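Long-range contact in NmrA family protein (Shigella flexneri 2a, PDB 3QVO), which is of unknown function but, as a Rossmann-fold member of the NmrA family, probably binds NAD(P): residues V117-S125 and I204-I215. Residues are numbered along the deposited sequence; the frame is centred on the assembly and turned at random.
Sequences VKRLIFVLS and ITDIIDKPEKHI
The guanidinium of R119 has CG1 of I215 over one face, 3.5 Å above the plane and offset toward the rim, while the carbonyl groups of P211 and K213 come to its edge. NE donates to P211 O at 2.7 Å with an N-H...O angle of 154°, the oxygen lying close to the guanidinium plane; NH1 adds a weak bond to the same oxygen. Two donors thus grip one carbonyl of the K210–K213 type I turn and limit rotation of the group. NH1 also bonds T166 OG1 and NH2 bonds E164 O, which ties the turn to the neighbouring strand 164-174. CG2 of I207 meets NH1 obliquely, and the same methyl lies 3.5 Å from CD1 of I121. The extended end of I121 (chi2 170°) helps to carry CD1 there, and on to CG1 of I208 at 3.9 Å. Further along, V123 CG2 touches I204 CD1 at 4.1 Å, the two side chains crossing nearly at right angles. Strand 119-123 and helix segment 204-209 run antiparallel (176°), axes 10.2 Å apart, and I204, I207 and I208 turn toward the parallel part of a mixed sheet: the helix-on-sheet layering of a Rossmann fold.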
ATOM      1  N   VAL A 117      -7.634  13.755   6.212  1.00 57.54           N
ATOM      2  CA  VAL A 117      -7.570  12.818   5.100  1.00 56.51           C
ATOM      3  C   VAL A 117      -8.213  11.528   5.544  1.00 57.06           C
ATOM      4  O   VAL A 117      -7.945  11.088   6.664  1.00 57.26           O
ATOM      5  CB  VAL A 117      -6.115  12.538   4.748  1.00 55.37           C
ATOM      6  CG1 VAL A 117      -6.022  11.658   3.531  1.00 54.01           C
ATOM      7  CG2 VAL A 117      -5.352  13.908   4.552  1.00 53.62           C
ATOM      8  N   LYS A 118      -9.055  10.929   4.686  1.00 56.95           N
ATOM      9  CA  LYS A 118      -9.849   9.756   5.039  1.00 57.54           C
ATOM     10  C   LYS A 118      -9.463   8.430   4.369  1.00 55.73           C
ATOM     11  O   LYS A 118      -9.719   7.370   4.938  1.00 55.55           O
ATOM     12  CB  LYS A 118     -11.313  10.021   4.675  1.00 60.63           C
ATOM     13  CG  LYS A 118     -12.019  11.041   5.531  1.00 65.85           C
ATOM     14  CD  LYS A 118     -13.410  11.365   4.989  1.00 72.67           C
ATOM     15  CE  LYS A 118     -14.194  12.311   5.952  1.00 77.85           C
ATOM     16  NZ  LYS A 118     -13.416  13.569   6.304  1.00 77.98           N
ATOM     17  N   ARG A 119      -8.953   8.482   3.135  1.00 54.33           N
ATOM     18  CA  ARG A 119      -8.840   7.295   2.288  1.00 53.76           C
ATOM     19  C   ARG A 119      -7.444   6.712   2.293  1.00 52.24           C
ATOM     20  O   ARG A 119      -6.491   7.383   1.841  1.00 51.32           O
ATOM     21  CB  ARG A 119      -9.274   7.616   0.852  1.00 55.02           C
ATOM     22  CG  ARG A 119      -9.471   6.371   0.001  1.00 55.40           C
ATOM     23  CD  ARG A 119     -10.706   5.616   0.382  1.00 57.07           C
ATOM     24  NE  ARG A 119     -10.910   4.458  -0.479  1.00 58.14           N
ATOM     25  CZ  ARG A 119     -10.468   3.230  -0.243  1.00 57.61           C
ATOM     26  NH1 ARG A 119     -10.726   2.289  -1.110  1.00 62.82           N
ATOM     27  NH2 ARG A 119      -9.814   2.919   0.862  1.00 57.51           N
ATOM     28  N   LEU A 120      -7.335   5.470   2.798  1.00 52.04           N
ATOM     29  CA  LEU A 120      -6.074   4.758   2.972  1.00 50.92           C
ATOM     30  C   LEU A 120      -6.066   3.413   2.284  1.00 52.13           C
ATOM     31  O   LEU A 120      -6.997   2.601   2.445  1.00 52.93           O
ATOM     32  CB  LEU A 120      -5.815   4.531   4.474  1.00 51.21           C
ATOM     33  CG  LEU A 120      -4.590   3.698   4.903  1.00 51.10           C
ATOM     34  CD1 LEU A 120      -3.245   4.404   4.531  1.00 47.40           C
ATOM     35  CD2 LEU A 120      -4.673   3.377   6.391  1.00 47.98           C
ATOM     36  N   ILE A 121      -5.009   3.167   1.509  1.00 52.52           N
ATOM     37  CA  ILE A 121      -4.738   1.849   0.909  1.00 52.30           C
ATOM     38  C   ILE A 121      -3.450   1.390   1.559  1.00 52.99           C
ATOM     39  O   ILE A 121      -2.429   2.080   1.459  1.00 52.65           O
ATOM     40  CB  ILE A 121      -4.558   1.934  -0.627  1.00 52.47           C
ATOM     41  CG1 ILE A 121      -5.793   2.570  -1.257  1.00 53.72           C
ATOM     42  CG2 ILE A 121      -4.312   0.549  -1.203  1.00 50.74           C
ATOM     43  CD1 ILE A 121      -5.652   2.938  -2.743  1.00 54.85           C
ATOM     44  N   PHE A 122      -3.505   0.279   2.289  1.00 53.68           N
ATOM     45  CA  PHE A 122      -2.399  -0.124   3.124  1.00 54.16           C
ATOM     46  C   PHE A 122      -2.025  -1.587   2.829  1.00 55.56           C
ATOM     47  O   PHE A 122      -2.845  -2.519   3.000  1.00 55.12           O
ATOM     48  CB  PHE A 122      -2.776   0.064   4.589  1.00 54.10           C
ATOM     49  CG  PHE A 122      -1.585   0.114   5.566  1.00 55.13           C
ATOM     50  CD1 PHE A 122      -0.968  -1.028   5.996  1.00 58.85           C
ATOM     51  CD2 PHE A 122      -1.136   1.319   6.088  1.00 55.23           C
ATOM     52  CE1 PHE A 122       0.092  -0.967   6.919  1.00 59.81           C
ATOM     53  CE2 PHE A 122      -0.082   1.391   6.989  1.00 54.73           C
ATOM     54  CZ  PHE A 122       0.530   0.260   7.402  1.00 58.41           C
ATOM     55  N   VAL A 123      -0.788  -1.760   2.383  1.00 56.08           N
ATOM     56  CA  VAL A 123      -0.267  -3.077   1.995  1.00 57.37           C
ATOM     57  C   VAL A 123       0.418  -3.698   3.146  1.00 58.66           C
ATOM     58  O   VAL A 123       1.320  -3.088   3.729  1.00 58.96           O
ATOM     59  CB  VAL A 123       0.709  -3.005   0.816  1.00 57.74           C
ATOM     60  CG1 VAL A 123       1.234  -4.448   0.465  1.00 59.37           C
ATOM     61  CG2 VAL A 123       0.002  -2.417  -0.377  1.00 55.60           C
ATOM     62  N   LEU A 124      -0.026  -4.906   3.507  1.00 60.48           N
ATOM     63  CA  LEU A 124       0.686  -5.699   4.497  1.00 62.26           C
ATOM     64  C   LEU A 124       1.246  -6.955   3.860  1.00 64.22           C
ATOM     65  O   LEU A 124       0.529  -7.945   3.611  1.00 63.61           O
ATOM     66  CB  LEU A 124      -0.198  -6.029   5.711  1.00 63.59           C
ATOM     67  CG  LEU A 124      -0.483  -4.844   6.657  1.00 64.39           C
ATOM     68  CD1 LEU A 124      -1.708  -5.133   7.526  1.00 66.55           C
ATOM     69  CD2 LEU A 124       0.740  -4.516   7.534  1.00 65.23           C
ATOM     70  N   SER A 125       2.563  -6.920   3.679  1.00 65.93           N
ATOM     71  CA  SER A 125       3.309  -7.955   3.000  1.00 69.05           C
ATOM     72  C   SER A 125       4.551  -8.195   3.812  1.00 71.87           C
ATOM     73  O   SER A 125       5.223  -7.239   4.166  1.00 72.23           O
ATOM     74  CB  SER A 125       3.703  -7.445   1.595  1.00 68.24           C
ATOM     75  OG  SER A 125       4.465  -8.393   0.886  1.00 72.83           O
ATOM     76  N   ILE A 204      -4.092  -1.460  -6.819  1.00 57.63           N
ATOM     77  CA  ILE A 204      -3.905  -0.222  -6.120  1.00 56.36           C
ATOM     78  C   ILE A 204      -4.357   0.909  -7.040  1.00 58.38           C
ATOM     79  O   ILE A 204      -5.179   1.728  -6.646  1.00 58.14           O
ATOM     80  CB  ILE A 204      -2.448  -0.074  -5.618  1.00 55.39           C
ATOM     81  CG1 ILE A 204      -2.164  -1.122  -4.534  1.00 52.73           C
ATOM     82  CG2 ILE A 204      -2.185   1.328  -5.025  1.00 52.30           C
ATOM     83  CD1 ILE A 204      -0.691  -1.343  -4.288  1.00 51.53           C
ATOM     84  N   THR A 205      -3.902   0.878  -8.292  1.00 60.81           N
ATOM     85  CA  THR A 205      -4.239   1.895  -9.264  1.00 62.83           C
ATOM     86  C   THR A 205      -5.731   1.957  -9.565  1.00 63.94           C
ATOM     87  O   THR A 205      -6.297   3.051  -9.669  1.00 62.18           O
ATOM     88  CB  THR A 205      -3.414   1.706 -10.544  1.00 65.32           C
ATOM     89  OG1 THR A 205      -2.027   1.945 -10.235  1.00 68.09           O
ATOM     90  CG2 THR A 205      -3.812   2.711 -11.600  1.00 68.34           C
ATOM     91  N   ASP A 206      -6.382   0.798  -9.697  1.00 65.19           N
ATOM     92  CA  ASP A 206      -7.832   0.788  -9.865  1.00 66.68           C
ATOM     93  C   ASP A 206      -8.554   1.436  -8.677  1.00 64.88           C
ATOM     94  O   ASP A 206      -9.538   2.135  -8.881  1.00 65.75           O
ATOM     95  CB  ASP A 206      -8.359  -0.611 -10.126  1.00 69.09           C
ATOM     96  CG  ASP A 206      -7.985  -1.137 -11.531  1.00 75.60           C
ATOM     97  OD1 ASP A 206      -7.324  -0.404 -12.333  1.00 79.73           O
ATOM     98  OD2 ASP A 206      -8.351  -2.300 -11.830  1.00 82.18           O
ATOM     99  N   ILE A 207      -8.029   1.275  -7.461  1.00 62.69           N
ATOM    100  CA  ILE A 207      -8.683   1.838  -6.279  1.00 61.79           C
ATOM    101  C   ILE A 207      -8.431   3.352  -6.255  1.00 61.54           C
ATOM    102  O   ILE A 207      -9.312   4.147  -5.983  1.00 61.40           O
ATOM    103  CB  ILE A 207      -8.189   1.195  -4.983  1.00 59.91           C
ATOM    104  CG1 ILE A 207      -8.481  -0.303  -4.941  1.00 60.72           C
ATOM    105  CG2 ILE A 207      -8.832   1.867  -3.739  1.00 59.53           C
ATOM    106  CD1 ILE A 207      -7.966  -1.014  -3.637  1.00 54.59           C
ATOM    107  N   ILE A 208      -7.212   3.749  -6.568  1.00 61.57           N
ATOM    108  CA  ILE A 208      -6.893   5.152  -6.658  1.00 61.28           C
ATOM    109  C   ILE A 208      -7.783   5.810  -7.713  1.00 64.06           C
ATOM    110  O   ILE A 208      -8.323   6.912  -7.513  1.00 63.76           O
ATOM    111  CB  ILE A 208      -5.435   5.336  -7.035  1.00 60.67           C
ATOM    112  CG1 ILE A 208      -4.558   4.970  -5.856  1.00 58.66           C
ATOM    113  CG2 ILE A 208      -5.179   6.778  -7.508  1.00 59.99           C
ATOM    114  CD1 ILE A 208      -3.057   5.008  -6.112  1.00 57.02           C
ATOM    115  N   ASP A 209      -7.949   5.132  -8.836  1.00 66.14           N
ATOM    116  CA  ASP A 209      -8.832   5.653  -9.877  1.00 69.43           C
ATOM    117  C   ASP A 209     -10.284   5.746  -9.431  1.00 69.75           C
ATOM    118  O   ASP A 209     -10.943   6.711  -9.765  1.00 72.05           O
ATOM    119  CB  ASP A 209      -8.762   4.837 -11.181  1.00 71.98           C
ATOM    120  CG  ASP A 209      -9.223   5.651 -12.380  1.00 80.07           C
ATOM    121  OD1 ASP A 209      -8.676   6.793 -12.550  1.00 86.90           O
ATOM    122  OD2 ASP A 209     -10.148   5.203 -13.123  1.00 87.54           O
ATOM    123  N   LYS A 210     -10.784   4.730  -8.732  1.00 69.17           N
ATOM    124  CA  LYS A 210     -12.164   4.691  -8.209  1.00 70.38           C
ATOM    125  C   LYS A 210     -12.118   4.326  -6.727  1.00 67.88           C
ATOM    126  O   LYS A 210     -12.181   3.159  -6.356  1.00 66.59           O
ATOM    127  CB  LYS A 210     -12.975   3.667  -8.980  1.00 73.20           C
ATOM    128  CG  LYS A 210     -13.168   4.092 -10.434  1.00 79.24           C
ATOM    129  CD  LYS A 210     -13.940   3.094 -11.297  1.00 84.46           C
ATOM    130  CE  LYS A 210     -14.251   3.754 -12.637  1.00 90.01           C
ATOM    131  NZ  LYS A 210     -15.324   3.038 -13.387  1.00 95.58           N
ATOM    132  N   PRO A 211     -11.950   5.337  -5.871  1.00 66.07           N
ATOM    133  CA  PRO A 211     -11.668   5.081  -4.468  1.00 63.99           C
ATOM    134  C   PRO A 211     -12.868   4.654  -3.643  1.00 65.22           C
ATOM    135  O   PRO A 211     -12.712   4.236  -2.499  1.00 63.71           O
ATOM    136  CB  PRO A 211     -11.067   6.409  -3.988  1.00 63.04           C
ATOM    137  CG  PRO A 211     -11.630   7.441  -4.909  1.00 64.23           C
ATOM    138  CD  PRO A 211     -11.830   6.761  -6.228  1.00 66.06           C
ATOM    139  N   GLU A 212     -14.057   4.722  -4.209  1.00 69.23           N
ATOM    140  CA  GLU A 212     -15.218   4.135  -3.559  1.00 72.03           C
ATOM    141  C   GLU A 212     -15.160   2.611  -3.514  1.00 72.26           C
ATOM    142  O   GLU A 212     -15.903   1.981  -2.763  1.00 74.63           O
ATOM    143  CB  GLU A 212     -16.502   4.575  -4.245  1.00 76.19           C
ATOM    144  CG  GLU A 212     -16.751   3.960  -5.620  1.00 80.09           C
ATOM    145  CD  GLU A 212     -16.260   4.811  -6.784  1.00 83.88           C
ATOM    146  OE1 GLU A 212     -15.551   5.837  -6.578  1.00 81.02           O
ATOM    147  OE2 GLU A 212     -16.615   4.420  -7.926  1.00 89.97           O
ATOM    148  N   LYS A 213     -14.298   1.994  -4.310  1.00 71.42           N
ATOM    149  CA  LYS A 213     -14.223   0.532  -4.296  1.00 71.27           C
ATOM    150  C   LYS A 213     -13.409   0.042  -3.108  1.00 68.62           C
ATOM    151  O   LYS A 213     -12.456   0.704  -2.643  1.00 66.19           O
ATOM    152  CB  LYS A 213     -13.556   0.007  -5.553  1.00 72.28           C
ATOM    153  CG  LYS A 213     -14.311   0.221  -6.874  1.00 77.39           C
ATOM    154  CD  LYS A 213     -13.485  -0.414  -8.021  1.00 81.03           C
ATOM    155  CE  LYS A 213     -14.166  -0.373  -9.382  1.00 87.05           C
ATOM    156  NZ  LYS A 213     -13.194  -0.694 -10.482  1.00 89.41           N
ATOM    157  N   HIS A 214     -13.803  -1.137  -2.645  1.00 68.24           N
ATOM    158  CA  HIS A 214     -13.144  -1.862  -1.596  1.00 65.72           C
ATOM    159  C   HIS A 214     -12.965  -1.120  -0.278  1.00 62.59           C
ATOM    160  O   HIS A 214     -12.032  -1.418   0.465  1.00 59.17           O
ATOM    161  CB  HIS A 214     -11.810  -2.393  -2.125  1.00 65.05           C
ATOM    162  CG  HIS A 214     -11.948  -3.264  -3.328  1.00 67.32           C
ATOM    163  ND1 HIS A 214     -12.641  -4.452  -3.303  1.00 69.73           N
ATOM    164  CD2 HIS A 214     -11.468  -3.133  -4.586  1.00 69.45           C
ATOM    165  CE1 HIS A 214     -12.585  -5.014  -4.498  1.00 73.04           C
ATOM    166  NE2 HIS A 214     -11.866  -4.241  -5.290  1.00 72.29           N
ATOM    167  N   ILE A 215     -13.854  -0.172   0.030  1.00 62.37           N
ATOM    168  CA  ILE A 215     -13.799   0.545   1.316  1.00 61.16           C
ATOM    169  C   ILE A 215     -14.253  -0.375   2.436  1.00 61.69           C
ATOM    170  O   ILE A 215     -15.250  -1.045   2.296  1.00 63.67           O
ATOM    171  CB  ILE A 215     -14.707   1.761   1.346  1.00 62.51           C
ATOM    172  CG1 ILE A 215     -14.114   2.872   0.466  1.00 62.25           C
ATOM    173  CG2 ILE A 215     -14.902   2.235   2.799  1.00 62.51           C
ATOM    174  CD1 ILE A 215     -15.056   4.104   0.233  1.00 59.52           C
TER